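Local coordinates for protein phosphotransferase (Brucella abortus, PDB 4QPK) that relays phosphoryl groups in the phosphorelay that controls growth, division and intracellular survival of this pathogen, working as a homodimer that binds the response regulator CtrA, at residues A99-G104 / L149-L154; E129-T134 / G159-G164; G164-V169 / T183-M188; P193-L198 / Y216-L221. One frame throughout, in Å; residues are numbered along the deposited sequence. Where two conformers were deposited one is given.

Interaction 1 of 4, residues A99-G104 / L149-L154; sequences ARIAFG and LLLNML
Leu-151 meets the last turn of helix 78-102 with two parts of its side chain. Its CB rests against CB of Ala-102 at 3.8 Å, and its CD1 reaches CG2 of Ile-101 at 3.5 Å. Alanine suits this place because its single methyl lets the backbones draw close, to 5.5 Å between the CA atoms of Ala-102 and Leu-151. Ile-101 contributes the branch that lies anti to its own backbone N.

Asn-152 follows and supplies the polar half. Its ND2, which also bonds O of Lys-148, donates to O of Ala-102 at 3.0 Å, with an N-H...O angle of 140°. The bond is bent at the hydrogen and reaches the oxygen from 42° above its carbonyl plane, not on a lone pair. OD1 lies 3.2 Å from CE1 of Phe-103, at the ring edge and near its plane, while accepting a hydrogen bond from Gln-214. Phe-103 also packs on Cys-51 of the second subunit. With both amide ends engaged, the rotation of this buried group is fixed.

The contact joins helix 78-102, probably part of the N-terminal DHp domain, to helix 144-160 of the C-terminal domain, with helix 115-126 beside Leu-151 and helix 213-225 beside Asn-152.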
loop_
_atom_site.group_PDB
_atom_site.type_symbol
_atom_site.label_atom_id
_atom_site.label_comp_id
_atom_site.label_asym_id
_atom_site.label_seq_id
_atom_site.Cartn_x
_atom_site.Cartn_y
_atom_site.Cartn_z
ATOM N N ALA B 99 3.353 6.855 3.922
ATOM C CA ALA B 99 3.467 5.957 2.768
ATOM C C ALA B 99 2.805 6.545 1.519
ATOM O O ALA B 99 3.314 6.371 0.410
ATOM C CB ALA B 99 2.860 4.605 3.098
ATOM N N ARG B 100 1.699 7.250 1.718
ATOM C CA ARG B 100 0.935 7.867 0.632
ATOM C C ARG B 100 1.811 8.769 -0.250
ATOM O O ARG B 100 1.631 8.836 -1.475
ATOM C CB ARG B 100 -0.221 8.676 1.244
ATOM C CG ARG B 100 -1.465 8.839 0.414
ATOM C CD ARG B 100 -2.508 9.610 1.226
ATOM N NE ARG B 100 -3.299 10.556 0.435
ATOM C CZ ARG B 100 -3.042 11.859 0.322
ATOM N NH1 ARG B 100 -1.988 12.399 0.927
ATOM N NH2 ARG B 100 -3.838 12.626 -0.417
ATOM N N ILE B 101 2.759 9.462 0.380
ATOM C CA ILE B 101 3.671 10.352 -0.334
ATOM C C ILE B 101 5.006 9.663 -0.637
ATOM O O ILE B 101 5.506 9.774 -1.750
ATOM C CB ILE B 101 3.938 11.653 0.473
ATOM C CG1 ILE B 101 2.614 12.345 0.807
ATOM C CG2 ILE B 101 4.828 12.623 -0.327
ATOM C CD1 ILE B 101 2.772 13.700 1.519
ATOM N N ALA B 102 5.572 8.918 0.312
ATOM C CA ALA B 102 6.903 8.349 0.100
ATOM C C ALA B 102 6.897 7.212 -0.931
ATOM O O ALA B 102 7.831 7.070 -1.731
ATOM C CB ALA B 102 7.485 7.844 1.421
ATOM N N PHE B 103 5.831 6.422 -0.922
ATOM C CA PHE B 103 5.713 5.280 -1.832
ATOM C C PHE B 103 4.636 5.531 -2.881
ATOM O O PHE B 103 4.773 5.111 -4.026
ATOM C CB PHE B 103 5.376 3.983 -1.073
ATOM C CG PHE B 103 6.402 3.564 -0.050
ATOM C CD1 PHE B 103 7.747 3.828 -0.216
ATOM C CD2 PHE B 103 6.002 2.894 1.096
ATOM C CE1 PHE B 103 8.674 3.426 0.743
ATOM C CE2 PHE B 103 6.917 2.498 2.054
ATOM C CZ PHE B 103 8.256 2.764 1.875
ATOM N N GLY B 104 3.558 6.196 -2.470
ATOM C CA GLY B 104 2.404 6.472 -3.314
ATOM C C GLY B 104 2.549 7.653 -4.262
ATOM O O GLY B 104 3.631 8.211 -4.449
ATOM N N LEU B 149 12.287 10.779 -3.080
ATOM C CA LEU B 149 13.648 10.400 -2.707
ATOM C C LEU B 149 13.966 10.908 -1.288
ATOM O O LEU B 149 14.454 10.156 -0.450
ATOM C CB LEU B 149 14.663 10.949 -3.718
ATOM C CG LEU B 149 16.125 10.871 -3.261
ATOM C CD1 LEU B 149 16.560 9.423 -3.102
ATOM C CD2 LEU B 149 17.017 11.607 -4.276
ATOM N N LEU B 150 13.659 12.180 -1.034
ATOM C CA LEU B 150 13.884 12.780 0.276
ATOM C C LEU B 150 13.242 11.951 1.399
ATOM O O LEU B 150 13.909 11.588 2.370
ATOM C CB LEU B 150 13.359 14.229 0.284
ATOM C CG LEU B 150 13.281 14.991 1.617
ATOM C CD1 LEU B 150 14.636 15.111 2.275
ATOM C CD2 LEU B 150 12.658 16.364 1.389
ATOM N N LEU B 151 11.956 11.637 1.270
ATOM C CA LEU B 151 11.274 10.884 2.316
ATOM C C LEU B 151 11.858 9.478 2.470
ATOM O O LEU B 151 11.946 8.956 3.576
ATOM C CB LEU B 151 9.768 10.805 2.040
ATOM C CG LEU B 151 9.017 12.128 2.174
ATOM C CD1 LEU B 151 7.548 11.908 1.810
ATOM C CD2 LEU B 151 9.117 12.675 3.591
ATOM N N ASN B 152 12.257 8.857 1.363
ATOM C CA ASN B 152 12.853 7.532 1.461
ATOM C C ASN B 152 14.243 7.562 2.104
ATOM O O ASN B 152 14.636 6.614 2.773
ATOM C CB ASN B 152 12.911 6.871 0.087
ATOM C CG ASN B 152 11.603 6.166 -0.251
ATOM O OD1 ASN B 152 11.410 5.000 0.099
ATOM N ND2 ASN B 152 10.691 6.884 -0.885
ATOM N N MET B 153 14.967 8.654 1.915
ATOM C CA MET B 153 16.236 8.841 2.600
ATOM C C MET B 153 16.032 8.945 4.119
ATOM O O MET B 153 16.910 8.568 4.881
ATOM C CB MET B 153 16.951 10.091 2.066
ATOM C CG MET B 153 17.514 9.894 0.679
ATOM S SD MET B 153 18.264 11.373 -0.021
ATOM C CE MET B 153 19.765 11.560 0.941
ATOM N N LEU B 154 14.880 9.459 4.568
ATOM C CA LEU B 154 14.600 9.481 6.008
ATOM C C LEU B 154 14.520 8.069 6.556
ATOM O O LEU B 154 14.946 7.795 7.677
ATOM C CB LEU B 154 13.281 10.193 6.306
ATOM C CG LEU B 154 13.090 11.578 5.717
ATOM C CD1 LEU B 154 11.802 12.194 6.278
ATOM C CD2 LEU B 154 14.306 12.433 5.991
#

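Interaction 2 of 4, residues E129-T134 / G159-G164; sequences EKPEFT and GAIPRG
Lys-130 NZ donates to the carbonyl O of Pro-162 at 2.7 Å, approaching in the carbonyl plane with a C=O...N angle of 153°. The lysine chain runs extended beyond CG, which carries the ammonium along the turn to that oxygen, and its CD passes 3.9 Å from N of Gly-164. A flexible side chain suits this exposed place, where its methylenes cover backbone while its charge stays at the surface.

CB of Lys-130 sits 3.8 Å from CA of Gly-164. Glycine fits here for its positive phi of 90° and because it leaves room for that methylene. On the buried side, CB of Pro-131 meets CD1 of Ile-161 at 3.7 Å. The isoleucine CG1 lies between its backbone N and carbonyl carbon (chi1 42°), from which CD1 reaches the proline ring.

The Pro-162 carbonyl and Gly-164 are positioned by a type I beta turn from Ile-161 to Gly-164, closed by the bond from Gly-164 N to Ile-161 O at 2.9 Å. The turn leads from helix 144-160 into strand 166-173, and the lysine ties it to the loop entering strand 132-136. Helix 115-126 covers Pro-131 through Phe-126, and Val-184 of strand 178-185 backs Ile-161.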
loop_
_atom_site.group_PDB
_atom_site.type_symbol
_atom_site.label_atom_id
_atom_site.label_comp_id
_atom_site.label_asym_id
_atom_site.label_seq_id
_atom_site.Cartn_x
_atom_site.Cartn_y
_atom_site.Cartn_z
ATOM N N GLU B 129 8.624 7.005 15.969
ATOM C CA GLU B 129 9.930 6.382 15.803
ATOM C C GLU B 129 10.862 6.844 16.925
ATOM O O GLU B 129 10.567 7.811 17.627
ATOM C CB GLU B 129 10.538 6.701 14.437
ATOM C CG GLU B 129 9.758 6.117 13.267
ATOM C CD GLU B 129 9.840 4.597 13.192
ATOM O OE1 GLU B 129 10.920 4.030 13.459
ATOM O OE2 GLU B 129 8.818 3.968 12.838
ATOM N N LYS B 130 11.978 6.138 17.083
ATOM C CA LYS B 130 12.924 6.418 18.161
ATOM C C LYS B 130 13.627 7.774 18.059
ATOM O O LYS B 130 13.708 8.493 19.049
ATOM C CB LYS B 130 13.993 5.324 18.226
ATOM C CG LYS B 130 13.508 3.960 18.686
ATOM C CD LYS B 130 14.633 2.942 18.527
ATOM C CE LYS B 130 14.358 1.664 19.290
ATOM N NZ LYS B 130 15.456 0.682 19.086
ATOM N N PRO B 131 14.161 8.128 16.876
ATOM C CA PRO B 131 15.013 9.322 16.937
ATOM C C PRO B 131 14.282 10.639 17.184
ATOM O O PRO B 131 13.110 10.794 16.834
ATOM C CB PRO B 131 15.677 9.346 15.553
ATOM C CG PRO B 131 14.773 8.591 14.677
ATOM C CD PRO B 131 14.152 7.525 15.530
ATOM N N GLU B 132 14.991 11.587 17.791
ATOM C CA GLU B 132 14.520 12.960 17.853
ATOM C C GLU B 132 14.631 13.515 16.446
ATOM O O GLU B 132 15.690 13.429 15.830
ATOM C CB GLU B 132 15.348 13.797 18.840
ATOM N N PHE B 133 13.551 14.102 15.949
ATOM C CA PHE B 133 13.460 14.465 14.542
ATOM C C PHE B 133 13.395 15.976 14.344
ATOM O O PHE B 133 12.584 16.648 14.981
ATOM C CB PHE B 133 12.218 13.800 13.922
ATOM C CG PHE B 133 12.041 14.078 12.451
ATOM C CD1 PHE B 133 12.843 13.455 11.510
ATOM C CD2 PHE B 133 11.056 14.948 12.009
ATOM C CE1 PHE B 133 12.687 13.710 10.157
ATOM C CE2 PHE B 133 10.875 15.199 10.657
ATOM C CZ PHE B 133 11.696 14.585 9.723
ATOM N N THR B 134 14.244 16.502 13.464
ATOM C CA THR B 134 14.199 17.918 13.099
ATOM C C THR B 134 14.265 18.113 11.586
ATOM O O THR B 134 14.869 17.323 10.862
ATOM C CB THR B 134 15.353 18.739 13.741
ATOM O OG1 THR B 134 16.617 18.163 13.384
ATOM C CG2 THR B 134 15.232 18.778 15.248
ATOM N N GLY B 159 17.052 3.738 9.708
ATOM C CA GLY B 159 17.657 2.417 9.761
ATOM C C GLY B 159 19.104 2.436 10.222
ATOM O O GLY B 159 19.622 1.432 10.718
ATOM N N ALA B 160 19.761 3.580 10.066
ATOM C CA ALA B 160 21.188 3.701 10.387
ATOM C C ALA B 160 21.434 3.915 11.884
ATOM O O ALA B 160 22.569 3.774 12.358
ATOM C CB ALA B 160 21.819 4.837 9.579
ATOM N N ILE B 161 20.382 4.264 12.623
ATOM C CA ILE B 161 20.491 4.426 14.078
ATOM C C ILE B 161 19.440 3.561 14.787
ATOM O O ILE B 161 18.472 4.072 15.345
ATOM C CB ILE B 161 20.343 5.907 14.514
ATOM C CG1 ILE B 161 19.219 6.608 13.747
ATOM C CG2 ILE B 161 21.661 6.664 14.307
ATOM C CD1 ILE B 161 18.876 7.982 14.314
ATOM N N PRO B 162 19.646 2.236 14.767
ATOM C CA PRO B 162 18.641 1.291 15.270
ATOM C C PRO B 162 18.428 1.364 16.781
ATOM O O PRO B 162 17.414 0.857 17.260
ATOM C CB PRO B 162 19.204 -0.068 14.852
ATOM C CG PRO B 162 20.664 0.144 14.757
ATOM C CD PRO B 162 20.841 1.546 14.249
ATOM N N ARG B 163 19.338 1.994 17.521
ATOM C CA ARG B 163 19.116 2.162 18.950
ATOM C C ARG B 163 18.667 3.585 19.274
ATOM O O ARG B 163 18.686 4.004 20.427
ATOM C CB ARG B 163 20.379 1.809 19.744
ATOM C CG ARG B 163 20.761 0.332 19.664
ATOM C CD ARG B 163 21.290 -0.172 21.007
ATOM N NE ARG B 163 21.027 -1.599 21.197
ATOM C CZ ARG B 163 21.957 -2.547 21.157
ATOM N NH1 ARG B 163 23.231 -2.219 20.990
ATOM N NH2 ARG B 163 21.624 -3.819 21.344
ATOM N N GLY B 164 18.241 4.318 18.252
ATOM C CA GLY B 164 17.759 5.671 18.449
ATOM C C GLY B 164 18.846 6.717 18.333
ATOM O O GLY B 164 19.963 6.426 17.901
#

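Interaction 3 of 4, residues G164-V169 / T183-M188; sequences GGSLAV and TVKGRM
Residues Ser-166 to Ala-168 pair with Thr-183 to Lys-185 as antiparallel strands of a beta hairpin, their axes 4.8 Å apart at closest approach and 167° between directions. The hairpin, strands 166-173 and 178-185, lies in the mixed sheet of a domain resembling the catalytic and ATP-binding domain of histidine kinases but lacking regions required for ATP binding. Ser-166 with Lys-185 and Ala-168 with Thr-183 are hydrogen-bonded pairs, each with two N-H...O bonds; the straightest, from Thr-183 N to Ala-168 O, is 174°. Leu-167 and Val-184 are the non-hydrogen-bonded pair between them.

On the buried face, Leu-167 and Val-184 lie side by side and point the same way, with CG of the leucine 3.7 Å from CG1 of the valine. Branched apolar residues suit this face, which helix 144-160 covers at Val-184 through Ala-160. The other face carries Ser-166, Ala-168, Thr-183 and Lys-185, small or polar groups fit for water. A water donates to O of Ala-168 and hydrogen-bonds OG1 of Thr-183 at 2.7 Å. The extended Lys-185 chain leads to a salt bridge with Asp-237.

Past the pairs, Gly-165 and Gly-186 bring their CA atoms within 4.0 Å, a closeness that absent side chains allow. There CA of Gly-186 makes a CA-H...O contact of 3.4 Å with O of Gly-164, and a water donates to that oxygen at 2.7 Å while accepting from Met-188 N.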
loop_
_atom_site.group_PDB
_atom_site.type_symbol
_atom_site.label_atom_id
_atom_site.label_comp_id
_atom_site.label_asym_id
_atom_site.label_seq_id
_atom_site.Cartn_x
_atom_site.Cartn_y
_atom_site.Cartn_z
ATOM N N GLY B 164 18.241 4.318 18.252
ATOM C CA GLY B 164 17.759 5.671 18.449
ATOM C C GLY B 164 18.846 6.717 18.333
ATOM O O GLY B 164 19.963 6.426 17.901
ATOM N N GLY B 165 18.508 7.938 18.732
ATOM C CA GLY B 165 19.414 9.060 18.602
ATOM C C GLY B 165 18.697 10.248 17.996
ATOM O O GLY B 165 17.600 10.614 18.426
ATOM N N SER B 166 19.326 10.863 17.004
ATOM C CA SER B 166 18.718 11.991 16.324
ATOM C C SER B 166 18.814 11.836 14.812
ATOM O O SER B 166 19.788 11.296 14.283
ATOM C CB SER B 166 19.382 13.296 16.765
ATOM O OG SER B 166 20.767 13.275 16.466
ATOM N N LEU B 167 17.773 12.297 14.127
ATOM C CA LEU B 167 17.758 12.338 12.678
ATOM C C LEU B 167 17.388 13.762 12.303
ATOM O O LEU B 167 16.319 14.259 12.667
ATOM C CB LEU B 167 16.771 11.309 12.082
ATOM C CG LEU B 167 16.822 11.138 10.553
ATOM C CD1 LEU B 167 16.265 9.763 10.170
ATOM C CD2 LEU B 167 16.058 12.226 9.793
ATOM N N ALA B 168 18.291 14.432 11.597
ATOM C CA ALA B 168 18.098 15.833 11.236
ATOM C C ALA B 168 18.109 15.979 9.726
ATOM O O ALA B 168 19.019 15.495 9.052
ATOM C CB ALA B 168 19.187 16.710 11.858
ATOM N N VAL B 169 17.094 16.659 9.214
ATOM C CA VAL B 169 16.952 16.921 7.788
ATOM C C VAL B 169 17.267 18.364 7.461
ATOM O O VAL B 169 16.775 19.266 8.143
ATOM C CB VAL B 169 15.510 16.630 7.325
ATOM C CG1 VAL B 169 15.413 16.749 5.803
ATOM C CG2 VAL B 169 15.096 15.268 7.780
ATOM N N THR B 183 21.271 13.772 8.445
ATOM C CA THR B 183 22.350 13.509 9.389
ATOM C C THR B 183 21.849 12.734 10.599
ATOM O O THR B 183 20.930 13.181 11.291
ATOM C CB THR B 183 23.003 14.824 9.869
ATOM O OG1 THR B 183 23.401 15.604 8.737
ATOM C CG2 THR B 183 24.232 14.509 10.723
ATOM N N VAL B 184 22.435 11.567 10.843
ATOM C CA VAL B 184 22.038 10.765 11.993
ATOM C C VAL B 184 23.173 10.552 12.998
ATOM O O VAL B 184 24.344 10.410 12.637
ATOM C CB VAL B 184 21.469 9.386 11.566
ATOM C CG1 VAL B 184 20.157 9.576 10.803
ATOM C CG2 VAL B 184 22.472 8.609 10.722
ATOM N N LYS B 185 22.782 10.574 14.266
ATOM C CA LYS B 185 23.666 10.331 15.408
ATOM C C LYS B 185 22.953 9.446 16.396
ATOM O O LYS B 185 21.755 9.596 16.598
ATOM C CB LYS B 185 24.068 11.647 16.070
ATOM C CG LYS B 185 25.098 12.353 15.272
ATOM C CD LYS B 185 25.075 13.849 15.386
ATOM C CE LYS B 185 26.123 14.330 14.413
ATOM N NZ LYS B 185 26.072 15.645 13.831
ATOM N N GLY B 186 23.687 8.530 17.022
ATOM C CA GLY B 186 23.103 7.662 18.028
ATOM C C GLY B 186 24.118 6.663 18.547
ATOM O O GLY B 186 25.193 6.517 17.964
ATOM N N ARG B 187 23.767 5.945 19.612
ATOM C CA ARG B 187 24.710 5.022 20.243
ATOM C C ARG B 187 25.104 3.901 19.284
ATOM O O ARG B 187 26.243 3.426 19.306
ATOM C CB ARG B 187 24.135 4.437 21.532
ATOM C CG ARG B 187 25.048 3.391 22.169
ATOM C CD ARG B 187 24.488 2.805 23.463
ATOM N NE ARG B 187 23.549 3.703 24.127
ATOM C CZ ARG B 187 23.461 3.844 25.447
ATOM N NH1 ARG B 187 24.264 3.153 26.245
ATOM N NH2 ARG B 187 22.580 4.686 25.966
ATOM N N MET B 188 24.174 3.484 18.431
ATOM C CA MET B 188 24.552 2.571 17.368
ATOM C C MET B 188 24.457 3.280 16.029
ATOM O O MET B 188 23.402 3.763 15.630
ATOM C CB MET B 188 23.683 1.319 17.368
ATOM C CG MET B 188 24.164 0.302 16.344
ATOM S SD MET B 188 23.279 -1.263 16.385
ATOM C CE MET B 188 23.836 -1.940 17.938
HETATM O O HOH W 1 21.298 4.147 17.530
HETATM O O HOH W 2 21.668 14.190 13.739
HETATM O O HOH W 3 21.330 17.192 8.098
#

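Interaction 4 of 4, residues P193-L198 / Y216-L221; sequences PKFLEL and YYTLLL
Leu-219 is the main bump, its forked end lodged between Phe-195 and Leu-198 of the neighbouring helix. CD1 presses on CB of Leu-198 at 3.4 Å, tighter than usual for two carbons, and comes 3.7 Å from the backbone C of Leu-198. The other branch, CD2, lies 3.8 Å from CE1 of Phe-195 and approaches the ring obliquely. A leucine suits the spot because its two methyls can engage both neighbours at once.

With CG anti to the backbone N (chi1 -177°), the Phe-195 ring comes nearer to the other helix than its CB direction suggests, and its CE1 is 4.2 Å from CG2 of Thr-218. In return Leu-198 inserts CD1 beside the start of the 216-221 segment, 4.0 Å from N of Tyr-216 and 4.2 Å from its CB. Each segment thus offers leucine bumps to the other. The axes of the two segments approach to 10.1 Å and cross at -38°, a spacing filled by large side chains.

Around this packing, Ile-229 and Ile-231 of strand 229-233 lie against Phe-195, and Pro-204 lies against Leu-198. The polar ends of the flanking residues turn to other partners, Thr-218 OG1 to O of Gln-214 and Tyr-216 OH to N of Leu-41. Across the interface itself the contact is apolar, so the cohesion of helices 193-199 and 213-225 rests on shape and hydrophobic burial.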
loop_
_atom_site.group_PDB
_atom_site.type_symbol
_atom_site.label_atom_id
_atom_site.label_comp_id
_atom_site.label_asym_id
_atom_site.label_seq_id
_atom_site.Cartn_x
_atom_site.Cartn_y
_atom_site.Cartn_z
ATOM N N PRO B 193 23.175 -2.418 5.801
ATOM C CA PRO B 193 23.999 -3.258 4.924
ATOM C C PRO B 193 23.428 -3.440 3.513
ATOM O O PRO B 193 24.186 -3.420 2.546
ATOM C CB PRO B 193 24.029 -4.602 5.665
ATOM C CG PRO B 193 23.782 -4.257 7.085
ATOM C CD PRO B 193 22.823 -3.107 7.053
ATOM N N LYS B 194 22.114 -3.615 3.403
ATOM C CA LYS B 194 21.483 -3.809 2.103
ATOM C C LYS B 194 21.595 -2.544 1.259
ATOM O O LYS B 194 21.843 -2.606 0.059
ATOM C CB LYS B 194 20.010 -4.212 2.267
ATOM N N PHE B 195 21.413 -1.392 1.891
ATOM C CA PHE B 195 21.558 -0.137 1.178
ATOM C C PHE B 195 23.013 0.044 0.729
ATOM O O PHE B 195 23.271 0.418 -0.412
ATOM C CB PHE B 195 21.115 1.045 2.048
ATOM C CG PHE B 195 21.178 2.364 1.341
ATOM C CD1 PHE B 195 20.228 2.698 0.390
ATOM C CD2 PHE B 195 22.197 3.266 1.607
ATOM C CE1 PHE B 195 20.285 3.906 -0.281
ATOM C CE2 PHE B 195 22.266 4.472 0.938
ATOM C CZ PHE B 195 21.304 4.798 -0.007
ATOM N N LEU B 196 23.952 -0.220 1.630
ATOM C CA LEU B 196 25.374 -0.064 1.322
ATOM C C LEU B 196 25.743 -0.925 0.115
ATOM O O LEU B 196 26.352 -0.450 -0.846
ATOM C CB LEU B 196 26.229 -0.434 2.535
ATOM C CG LEU B 196 27.725 -0.119 2.450
ATOM C CD1 LEU B 196 27.974 1.382 2.308
ATOM C CD2 LEU B 196 28.443 -0.671 3.669
ATOM N N GLU B 197 25.319 -2.182 0.172
ATOM C CA GLU B 197 25.497 -3.150 -0.906
ATOM C C GLU B 197 24.986 -2.662 -2.262
ATOM O O GLU B 197 25.737 -2.586 -3.234
ATOM C CB GLU B 197 24.765 -4.439 -0.519
ATOM C CG GLU B 197 24.877 -5.580 -1.498
ATOM C CD GLU B 197 24.091 -6.794 -1.025
ATOM O OE1 GLU B 197 23.023 -6.603 -0.400
ATOM O OE2 GLU B 197 24.538 -7.933 -1.265
ATOM N N LEU B 198 23.703 -2.319 -2.320
ATOM C CA LEU B 198 23.092 -1.867 -3.563
ATOM C C LEU B 198 23.693 -0.551 -4.064
ATOM O O LEU B 198 23.921 -0.375 -5.262
ATOM C CB LEU B 198 21.585 -1.716 -3.378
ATOM C CG LEU B 198 20.867 -3.031 -3.104
ATOM C CD1 LEU B 198 19.426 -2.777 -2.667
ATOM C CD2 LEU B 198 20.927 -3.910 -4.348
ATOM N N TYR B 216 16.233 -0.449 -2.315
ATOM C CA TYR B 216 16.235 -0.554 -3.767
ATOM C C TYR B 216 15.467 0.610 -4.376
ATOM O O TYR B 216 15.948 1.303 -5.276
ATOM C CB TYR B 216 15.628 -1.897 -4.204
ATOM C CG TYR B 216 15.352 -1.961 -5.687
ATOM C CD1 TYR B 216 16.344 -2.308 -6.591
ATOM C CD2 TYR B 216 14.095 -1.636 -6.183
ATOM C CE1 TYR B 216 16.081 -2.350 -7.954
ATOM C CE2 TYR B 216 13.827 -1.665 -7.539
ATOM C CZ TYR B 216 14.817 -2.024 -8.418
ATOM O OH TYR B 216 14.530 -2.049 -9.770
ATOM N N TYR B 217 14.273 0.844 -3.842
ATOM C CA TYR B 217 13.390 1.897 -4.327
ATOM C C TYR B 217 14.012 3.285 -4.182
ATOM O O TYR B 217 13.860 4.154 -5.061
ATOM C CB TYR B 217 12.064 1.820 -3.566
ATOM C CG TYR B 217 10.972 2.773 -4.032
ATOM C CD1 TYR B 217 10.469 2.723 -5.322
ATOM C CD2 TYR B 217 10.415 3.695 -3.148
ATOM C CE1 TYR B 217 9.460 3.585 -5.729
ATOM C CE2 TYR B 217 9.407 4.560 -3.549
ATOM C CZ TYR B 217 8.929 4.498 -4.838
ATOM O OH TYR B 217 7.924 5.362 -5.218
ATOM N N THR B 218 14.703 3.497 -3.068
ATOM C CA THR B 218 15.381 4.766 -2.821
ATOM C C THR B 218 16.386 5.069 -3.941
ATOM O O THR B 218 16.411 6.171 -4.493
ATOM C CB THR B 218 16.111 4.746 -1.461
ATOM O OG1 THR B 218 15.166 4.476 -0.409
ATOM C CG2 THR B 218 16.799 6.088 -1.203
ATOM N N LEU B 219 17.188 4.068 -4.291
ATOM C CA LEU B 219 18.195 4.222 -5.342
ATOM C C LEU B 219 17.534 4.416 -6.705
ATOM O O LEU B 219 18.005 5.195 -7.529
ATOM C CB LEU B 219 19.124 3.006 -5.359
ATOM C CG LEU B 219 19.966 2.882 -4.087
ATOM C CD1 LEU B 219 20.553 1.496 -3.960
ATOM C CD2 LEU B 219 21.073 3.939 -4.043
ATOM N N LEU B 220 16.431 3.708 -6.933
ATOM C CA LEU B 220 15.687 3.836 -8.175
ATOM C C LEU B 220 15.144 5.256 -8.358
ATOM O O LEU B 220 15.195 5.812 -9.463
ATOM C CB LEU B 220 14.533 2.826 -8.199
ATOM C CG LEU B 220 13.789 2.579 -9.502
ATOM C CD1 LEU B 220 14.730 1.960 -10.525
ATOM C CD2 LEU B 220 12.607 1.658 -9.239
ATOM N N LEU B 221 14.639 5.842 -7.273
ATOM C CA LEU B 221 14.133 7.208 -7.314
ATOM C C LEU B 221 15.264 8.191 -7.607
ATOM O O LEU B 221 15.102 9.107 -8.401
ATOM C CB LEU B 221 13.442 7.582 -5.992
ATOM C CG LEU B 221 12.103 6.909 -5.698
ATOM C CD1 LEU B 221 11.719 7.178 -4.244
ATOM C CD2 LEU B 221 11.027 7.418 -6.637
#

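Interactions 1 and 4 are buried helix packing, whereas interactions 2 and 3 are partly exposed; interaction 1 is nearest the chain centre. Interactions 1 and 2 share helix 144-160, gripping its middle and its C-terminal end; Leu-154 of the first touches Phe-133 of the second. Interactions 2 and 3 share Gly-164 and reach one sheet, in which strands 132-136 and 166-173 are neighbours. Interaction 4 meets interaction 1 where Thr-218 and Leu-221 pack on Asn-152, and both touch the second subunit. Chemistry follows place: apolar side chains alone in interaction 4, a buried amide added in 1, a surface lysine beside a small apolar contact in 2, and backbone bonds with bridging waters over one apolar pair in 3.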